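Local coordinates for protein ferulic acid decarboxylase 1 (PDB 4ZAD) that catalyses the reversible, prenylated-FMN-dependent decarboxylation of aromatic acrylic acids such as cinnamic, coumaric and ferulic acid to the corresponding vinyl compounds, at residues T27-P31 with F52-K56; D104-R110 with A340-Y344. All blocks are in the same frame, centred on the assembly; numbering follows the deposited sequence.

Contact 1 of 2, residues T27-P31 with F52-K56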
ATOM      1  N   THR A  27     -35.597   8.813   5.193  1.00 41.65           N
ATOM      2  CA  THR A  27     -36.057   8.499   3.824  1.00 41.92           C
ATOM      3  C   THR A  27     -36.150   6.997   3.559  1.00 41.79           C
ATOM      4  O   THR A  27     -35.219   6.230   3.844  1.00 42.01           O
ATOM      5  CB  THR A  27     -35.067   9.048   2.780  1.00 41.83           C
ATOM      6  OG1 THR A  27     -34.784  10.407   3.092  1.00 42.04           O
ATOM      7  CG2 THR A  27     -35.622   8.920   1.377  1.00 41.50           C
ATOM      8  N   GLU A  28     -37.239   6.561   2.953  1.00 41.57           N
ATOM      9  CA  GLU A  28     -37.371   5.137   2.715  1.00 41.25           C
ATOM     10  C   GLU A  28     -36.181   4.618   1.905  1.00 40.63           C
ATOM     11  O   GLU A  28     -35.855   5.141   0.834  1.00 41.23           O
ATOM     12  CB  GLU A  28     -38.682   4.780   2.028  1.00 41.41           C
ATOM     13  CG  GLU A  28     -38.902   3.275   2.011  1.00 42.70           C
ATOM     14  CD  GLU A  28     -40.100   2.858   1.163  1.00 43.56           C
ATOM     15  OE1 GLU A  28     -41.239   2.977   1.676  1.00 40.28           O
ATOM     16  OE2 GLU A  28     -39.876   2.395   0.004  1.00 43.57           O
ATOM     17  N   VAL A  29     -35.541   3.582   2.444  1.00 39.74           N
ATOM     18  CA  VAL A  29     -34.426   2.874   1.795  1.00 38.00           C
ATOM     19  C   VAL A  29     -34.804   1.407   1.700  1.00 37.10           C
ATOM     20  O   VAL A  29     -35.440   0.865   2.610  1.00 35.63           O
ATOM     21  CB  VAL A  29     -33.132   3.036   2.628  1.00 38.17           C
ATOM     22  CG1 VAL A  29     -31.969   2.235   2.022  1.00 36.43           C
ATOM     23  CG2 VAL A  29     -32.804   4.524   2.769  1.00 36.82           C
ATOM     24  N   ASP A  30     -34.429   0.784   0.581  1.00 37.19           N
ATOM     25  CA  ASP A  30     -34.858  -0.587   0.247  1.00 37.23           C
ATOM     26  C   ASP A  30     -33.817  -1.543   0.772  1.00 36.67           C
ATOM     27  O   ASP A  30     -32.639  -1.363   0.502  1.00 36.36           O
ATOM     28  CB  ASP A  30     -35.037  -0.766  -1.280  1.00 37.53           C
ATOM     29  CG  ASP A  30     -35.757  -2.079  -1.666  1.00 38.54           C
ATOM     30  OD1 ASP A  30     -36.084  -2.901  -0.802  1.00 41.25           O
ATOM     31  OD2 ASP A  30     -36.001  -2.317  -2.867  1.00 42.33           O
ATOM     32  N   PRO A  31     -34.241  -2.545   1.548  1.00 36.85           N
ATOM     33  CA  PRO A  31     -33.328  -3.621   2.001  1.00 37.13           C
ATOM     34  C   PRO A  31     -32.633  -4.352   0.859  1.00 37.04           C
ATOM     35  O   PRO A  31     -31.478  -4.812   0.992  1.00 36.26           O
ATOM     36  CB  PRO A  31     -34.261  -4.581   2.740  1.00 37.05           C
ATOM     37  CG  PRO A  31     -35.377  -3.706   3.246  1.00 37.77           C
ATOM     38  CD  PRO A  31     -35.513  -2.542   2.301  1.00 36.72           C
ATOM     39  N   PHE A  52     -30.902   3.660   9.988  1.00 35.08           N
ATOM     40  CA  PHE A  52     -31.985   3.597   9.041  1.00 35.08           C
ATOM     41  C   PHE A  52     -33.265   3.429   9.807  1.00 36.15           C
ATOM     42  O   PHE A  52     -33.551   2.332  10.275  1.00 35.48           O
ATOM     43  CB  PHE A  52     -31.835   2.381   8.152  1.00 34.80           C
ATOM     44  CG  PHE A  52     -30.671   2.430   7.259  1.00 32.37           C
ATOM     45  CD1 PHE A  52     -29.474   1.902   7.654  1.00 30.16           C
ATOM     46  CD2 PHE A  52     -30.776   2.999   6.001  1.00 31.15           C
ATOM     47  CE1 PHE A  52     -28.406   1.942   6.825  1.00 30.45           C
ATOM     48  CE2 PHE A  52     -29.718   3.026   5.172  1.00 29.99           C
ATOM     49  CZ  PHE A  52     -28.526   2.498   5.583  1.00 30.49           C
ATOM     50  N   ASN A  53     -34.033   4.515   9.930  1.00 38.00           N
ATOM     51  CA  ASN A  53     -35.321   4.485  10.626  1.00 38.87           C
ATOM     52  C   ASN A  53     -36.499   4.061   9.731  1.00 39.57           C
ATOM     53  O   ASN A  53     -37.521   3.612  10.233  1.00 39.83           O
ATOM     54  CB  ASN A  53     -35.646   5.848  11.230  1.00 39.34           C
ATOM     55  CG  ASN A  53     -34.633   6.319  12.275  1.00 40.72           C
ATOM     56  OD1 ASN A  53     -34.432   7.531  12.422  1.00 42.51           O
ATOM     57  ND2 ASN A  53     -34.026   5.392  13.020  1.00 41.02           N
ATOM     58  N   ASN A  54     -36.377   4.215   8.414  1.00 40.23           N
ATOM     59  CA  ASN A  54     -37.515   3.983   7.510  1.00 40.56           C
ATOM     60  C   ASN A  54     -37.112   3.051   6.400  1.00 40.29           C
ATOM     61  O   ASN A  54     -36.764   3.481   5.325  1.00 38.82           O
ATOM     62  CB  ASN A  54     -38.027   5.328   6.947  1.00 41.08           C
ATOM     63  CG  ASN A  54     -39.353   5.208   6.135  1.00 41.49           C
ATOM     64  OD1 ASN A  54     -39.975   4.139   6.022  1.00 40.74           O
ATOM     65  ND2 ASN A  54     -39.776   6.335   5.572  1.00 40.65           N
ATOM     66  N   LEU A  55     -37.136   1.758   6.705  1.00 41.41           N
ATOM     67  CA  LEU A  55     -36.823   0.713   5.739  1.00 41.87           C
ATOM     68  C   LEU A  55     -38.099   0.344   4.969  1.00 42.74           C
ATOM     69  O   LEU A  55     -39.211   0.534   5.493  1.00 43.06           O
ATOM     70  CB  LEU A  55     -36.244  -0.503   6.467  1.00 41.88           C
ATOM     71  CG  LEU A  55     -34.754  -0.462   6.845  1.00 41.03           C
ATOM     72  CD1 LEU A  55     -34.358  -1.715   7.631  1.00 39.07           C
ATOM     73  CD2 LEU A  55     -33.872  -0.331   5.617  1.00 38.54           C
ATOM     74  N   LYS A  56     -37.950  -0.144   3.733  1.00 43.36           N
ATOM     75  CA  LYS A  56     -39.107  -0.536   2.934  1.00 44.20           C
ATOM     76  C   LYS A  56     -39.569  -1.878   3.417  1.00 44.54           C
ATOM     77  O   LYS A  56     -38.830  -2.856   3.314  1.00 44.17           O
ATOM     78  CB  LYS A  56     -38.801  -0.624   1.431  1.00 44.60           C
ATOM     79  CG  LYS A  56     -40.041  -1.036   0.549  1.00 45.90           C
ATOM     80  CD  LYS A  56     -39.739  -0.939  -0.973  1.00 47.80           C
ATOM     81  CE  LYS A  56     -40.818  -1.604  -1.887  1.00 48.99           C
ATOM     82  NZ  LYS A  56     -40.405  -2.963  -2.457  1.00 47.30           N
TER
HETATM   83  O   HOH W   1     -34.233   4.798   6.674  1.00 39.98           O
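Val29 meets Phe52 on the buried side of this contact, its CG1 lying 4.0 Å from CE2 of the ring, with the two side chains crossing at about a right angle. Ile38 of helix 34-45 packs on both of them, and Tyr511 of the second subunit reaches Val29 as well. Leu55 sends CD2 to 3.6 Å from Val29 O and also packs on Val35, Ile70 and Pro144. Between the side chains the backbones run parallel and form a single beta bridge, Val29 with Leu55: Val29 N donates to Asn54 O at 3.1 Å, and Lys56 N to Val29 O at 2.9 Å. This bridge carries the pairing of parallel strands 22-25 and 49-52 of the N-terminal domain into the loops that follow them, the link between these strands being a beta-alpha-beta crossover through helix 34-45. A water accepts from Asn54 N at 2.8 Å and donates weakly to Thr27 O. The solvent side is looser. Lys56 is extended as far as CE, with chi1 to chi3 all near 180°, and its aliphatic part crosses Glu28, with CD 3.5 Å from Glu28 OE2. Lys56 NZ stays 5.9 Å from Glu28 OE2; Asp30 OD2 is closer, at 4.5 Å, still beyond a salt bridge. The other oxygen of Asp30, OD1, accepts from Asn32 N, and Asn54 ND2 donates to Asp26 O.

Contact 2 of 2, residues D104-R110 with A340-Y344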
ATOM      1  N   ASP A 104      -3.709  -2.387  23.435  1.00 25.89           N
ATOM      2  CA  ASP A 104      -3.015  -2.592  24.743  1.00 27.34           C
ATOM      3  C   ASP A 104      -4.009  -2.805  25.866  1.00 26.87           C
ATOM      4  O   ASP A 104      -3.753  -3.566  26.801  1.00 27.35           O
ATOM      5  CB  ASP A 104      -2.000  -1.475  25.106  1.00 27.75           C
ATOM      6  CG  ASP A 104      -0.882  -1.315  24.055  1.00 29.17           C
ATOM      7  OD1 ASP A 104      -0.546  -2.327  23.382  1.00 29.07           O
ATOM      8  OD2 ASP A 104      -0.381  -0.161  23.893  1.00 31.61           O
ATOM      9  N   PHE A 105      -5.154  -2.143  25.760  1.00 26.77           N
ATOM     10  CA  PHE A 105      -6.200  -2.295  26.753  1.00 26.30           C
ATOM     11  C   PHE A 105      -6.757  -3.736  26.803  1.00 26.05           C
ATOM     12  O   PHE A 105      -6.938  -4.295  27.895  1.00 26.17           O
ATOM     13  CB  PHE A 105      -7.286  -1.269  26.511  1.00 25.89           C
ATOM     14  CG  PHE A 105      -8.398  -1.324  27.517  1.00 28.36           C
ATOM     15  CD1 PHE A 105      -8.208  -0.864  28.814  1.00 29.44           C
ATOM     16  CD2 PHE A 105      -9.643  -1.848  27.167  1.00 30.23           C
ATOM     17  CE1 PHE A 105      -9.254  -0.911  29.751  1.00 30.49           C
ATOM     18  CE2 PHE A 105     -10.688  -1.920  28.099  1.00 32.36           C
ATOM     19  CZ  PHE A 105     -10.498  -1.444  29.397  1.00 31.06           C
ATOM     20  N   LEU A 106      -7.003  -4.334  25.630  1.00 25.59           N
ATOM     21  CA  LEU A 106      -7.463  -5.716  25.533  1.00 24.88           C
ATOM     22  C   LEU A 106      -6.370  -6.661  26.049  1.00 24.73           C
ATOM     23  O   LEU A 106      -6.612  -7.481  26.904  1.00 25.04           O
ATOM     24  CB  LEU A 106      -7.851  -6.073  24.104  1.00 24.04           C
ATOM     25  CG  LEU A 106      -9.014  -5.332  23.430  1.00 24.98           C
ATOM     26  CD1 LEU A 106      -8.866  -5.347  21.887  1.00 22.57           C
ATOM     27  CD2 LEU A 106     -10.441  -5.830  23.861  1.00 23.51           C
ATOM     28  N   VAL A 107      -5.165  -6.548  25.535  1.00 25.04           N
ATOM     29  CA  VAL A 107      -4.050  -7.323  26.071  1.00 25.54           C
ATOM     30  C   VAL A 107      -3.945  -7.188  27.597  1.00 26.34           C
ATOM     31  O   VAL A 107      -3.834  -8.189  28.308  1.00 26.08           O
ATOM     32  CB  VAL A 107      -2.711  -6.908  25.375  1.00 25.95           C
ATOM     33  CG1 VAL A 107      -1.490  -7.429  26.132  1.00 22.60           C
ATOM     34  CG2 VAL A 107      -2.734  -7.384  23.907  1.00 25.02           C
ATOM     35  N   ALA A 108      -4.020  -5.956  28.091  1.00 27.26           N
ATOM     36  CA  ALA A 108      -3.864  -5.679  29.519  1.00 28.49           C
ATOM     37  C   ALA A 108      -4.877  -6.458  30.340  1.00 29.55           C
ATOM     38  O   ALA A 108      -4.563  -6.930  31.437  1.00 30.06           O
ATOM     39  CB  ALA A 108      -4.006  -4.221  29.786  1.00 28.05           C
ATOM     40  N   ASN A 109      -6.083  -6.611  29.790  1.00 30.56           N
ATOM     41  CA  ASN A 109      -7.189  -7.253  30.509  1.00 31.03           C
ATOM     42  C   ASN A 109      -7.377  -8.767  30.217  1.00 31.04           C
ATOM     43  O   ASN A 109      -8.369  -9.376  30.650  1.00 30.93           O
ATOM     44  CB  ASN A 109      -8.478  -6.452  30.279  1.00 31.31           C
ATOM     45  CG  ASN A 109      -8.543  -5.159  31.135  1.00 33.32           C
ATOM     46  OD1 ASN A 109      -9.075  -5.168  32.251  1.00 36.41           O
ATOM     47  ND2 ASN A 109      -8.032  -4.047  30.595  1.00 34.96           N
ATOM     48  N   ARG A 110      -6.393  -9.375  29.557  1.00 31.63           N
ATOM     49  CA  ARG A 110      -6.411 -10.815  29.245  1.00 32.65           C
ATOM     50  C   ARG A 110      -5.977 -11.778  30.372  1.00 33.62           C
ATOM     51  O   ARG A 110      -6.224 -12.954  30.303  1.00 33.37           O
ATOM     52  CB  ARG A 110      -5.617 -11.115  27.947  1.00 32.43           C
ATOM     53  CG  ARG A 110      -6.474 -11.005  26.672  1.00 31.22           C
ATOM     54  CD  ARG A 110      -7.415 -12.184  26.495  1.00 29.84           C
ATOM     55  NE  ARG A 110      -6.691 -13.320  25.955  1.00 31.24           N
ATOM     56  CZ  ARG A 110      -6.284 -14.394  26.644  1.00 31.87           C
ATOM     57  NH1 ARG A 110      -6.559 -14.547  27.927  1.00 30.95           N
ATOM     58  NH2 ARG A 110      -5.610 -15.353  26.025  1.00 32.83           N
ATOM     59  N   ALA A 340      -4.767  -8.217  18.544  1.00 24.57           N
ATOM     60  CA  ALA A 340      -4.781  -8.139  19.982  1.00 23.79           C
ATOM     61  C   ALA A 340      -4.555  -9.507  20.608  1.00 23.29           C
ATOM     62  O   ALA A 340      -3.680  -9.650  21.450  1.00 22.43           O
ATOM     63  CB  ALA A 340      -6.064  -7.545  20.465  1.00 23.72           C
ATOM     64  N   GLU A 341      -5.293 -10.527  20.207  1.00 23.09           N
ATOM     65  CA  GLU A 341      -5.003 -11.815  20.809  1.00 23.84           C
ATOM     66  C   GLU A 341      -3.564 -12.291  20.497  1.00 24.19           C
ATOM     67  O   GLU A 341      -2.915 -12.863  21.357  1.00 25.15           O
ATOM     68  CB  GLU A 341      -6.026 -12.867  20.443  1.00 23.98           C
ATOM     69  CG  GLU A 341      -5.825 -14.238  21.135  1.00 24.27           C
ATOM     70  CD  GLU A 341      -6.239 -14.294  22.607  1.00 25.23           C
ATOM     71  OE1 GLU A 341      -6.451 -13.242  23.241  1.00 26.10           O
ATOM     72  OE2 GLU A 341      -6.335 -15.419  23.151  1.00 25.95           O
ATOM     73  N   THR A 342      -3.040 -12.040  19.304  1.00 24.10           N
ATOM     74  CA  THR A 342      -1.711 -12.520  18.993  1.00 23.65           C
ATOM     75  C   THR A 342      -0.651 -11.771  19.828  1.00 25.30           C
ATOM     76  O   THR A 342       0.398 -12.335  20.207  1.00 24.09           O
ATOM     77  CB  THR A 342      -1.415 -12.424  17.512  1.00 23.65           C
ATOM     78  OG1 THR A 342      -2.479 -13.044  16.770  1.00 19.79           O
ATOM     79  CG2 THR A 342      -0.085 -13.115  17.193  1.00 20.58           C
ATOM     80  N   LYS A 343      -0.943 -10.509  20.147  1.00 26.08           N
ATOM     81  CA  LYS A 343      -0.045  -9.735  21.010  1.00 26.78           C
ATOM     82  C   LYS A 343      -0.066 -10.405  22.375  1.00 25.97           C
ATOM     83  O   LYS A 343       0.963 -10.689  22.918  1.00 25.05           O
ATOM     84  CB  LYS A 343      -0.497  -8.282  21.149  1.00 27.22           C
ATOM     85  CG  LYS A 343       0.599  -7.272  21.140  1.00 30.48           C
ATOM     86  CD  LYS A 343       1.530  -7.288  22.355  1.00 34.59           C
ATOM     87  CE  LYS A 343       2.124  -5.821  22.626  1.00 38.01           C
ATOM     88  NZ  LYS A 343       1.053  -4.683  22.649  1.00 38.41           N
ATOM     89  N   TYR A 344      -1.254 -10.688  22.903  1.00 25.97           N
ATOM     90  CA  TYR A 344      -1.324 -11.303  24.196  1.00 26.29           C
ATOM     91  C   TYR A 344      -0.518 -12.592  24.201  1.00 26.23           C
ATOM     92  O   TYR A 344       0.416 -12.732  24.967  1.00 25.91           O
ATOM     93  CB  TYR A 344      -2.749 -11.532  24.706  1.00 26.39           C
ATOM     94  CG  TYR A 344      -2.703 -12.189  26.070  1.00 28.34           C
ATOM     95  CD1 TYR A 344      -2.297 -11.470  27.211  1.00 30.50           C
ATOM     96  CD2 TYR A 344      -2.950 -13.544  26.215  1.00 28.98           C
ATOM     97  CE1 TYR A 344      -2.181 -12.097  28.455  1.00 29.27           C
ATOM     98  CE2 TYR A 344      -2.837 -14.166  27.443  1.00 29.59           C
ATOM     99  CZ  TYR A 344      -2.457 -13.449  28.549  1.00 31.00           C
ATOM    100  OH  TYR A 344      -2.372 -14.104  29.766  1.00 36.49           O
TER
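Arg110 lays its CB over one face of the Tyr344 ring, a CH-pi contact 3.5 Å from the ring centroid, and then folds back through bends at chi2 and chi3. The bends carry the guanidinium past the rim of the ring, so that Tyr344 CD2 lies over one of its faces, the two planes 47° apart. There it grips Glu341 side-on: NE gives an almost straight bond to the syn lone pair of OE1 at 2.7 Å, whereas NH2 reaches OE2 at 3.0 Å from outside the carboxylate plane. Two bonds thus fix the rotation of both buried groups. Val107 fills the middle, with CG2 3.5 Å from Ala340 O and 3.7 Å from Lys343 CB, and Leu106 CD1 rests on Ala340 CB. At the far end Lys343 NZ forms a salt bridge with Asp104 OD1 at 2.9 Å and a second with Asp358. Glu341 lies near the cofactor pocket, its side chain about 8 Å from the nearest atoms of the prenylated flavin. The axes of segments 104-108 and 340-344, on helices 99-108 and 334-347, cross at -50°, 8.9 Å apart; helix 240-247 packs on the first through Leu247 and Tyr243, and Asp358 ties the second to strand 356-360.

Contact 1 and contact 2 share no helix or strand; their centres are 39 Å apart, on opposite sides of the chain's centre. Both are partly buried, but the centre of contact 1 lies about 26 Å from the chain's centre and that of contact 2 about 14 Å. The 27-31/52-56 pair joins two loops within the N-terminal domain by backbone bonds, and the second subunit borders it. Contact 2 brings together helices far apart in sequence and is touched by no other chain. Its chemistry is carried by side chains, with salt bridges that close at both ends, whereas the opposite charges of contact 1 stay beyond bonding distance at the surface.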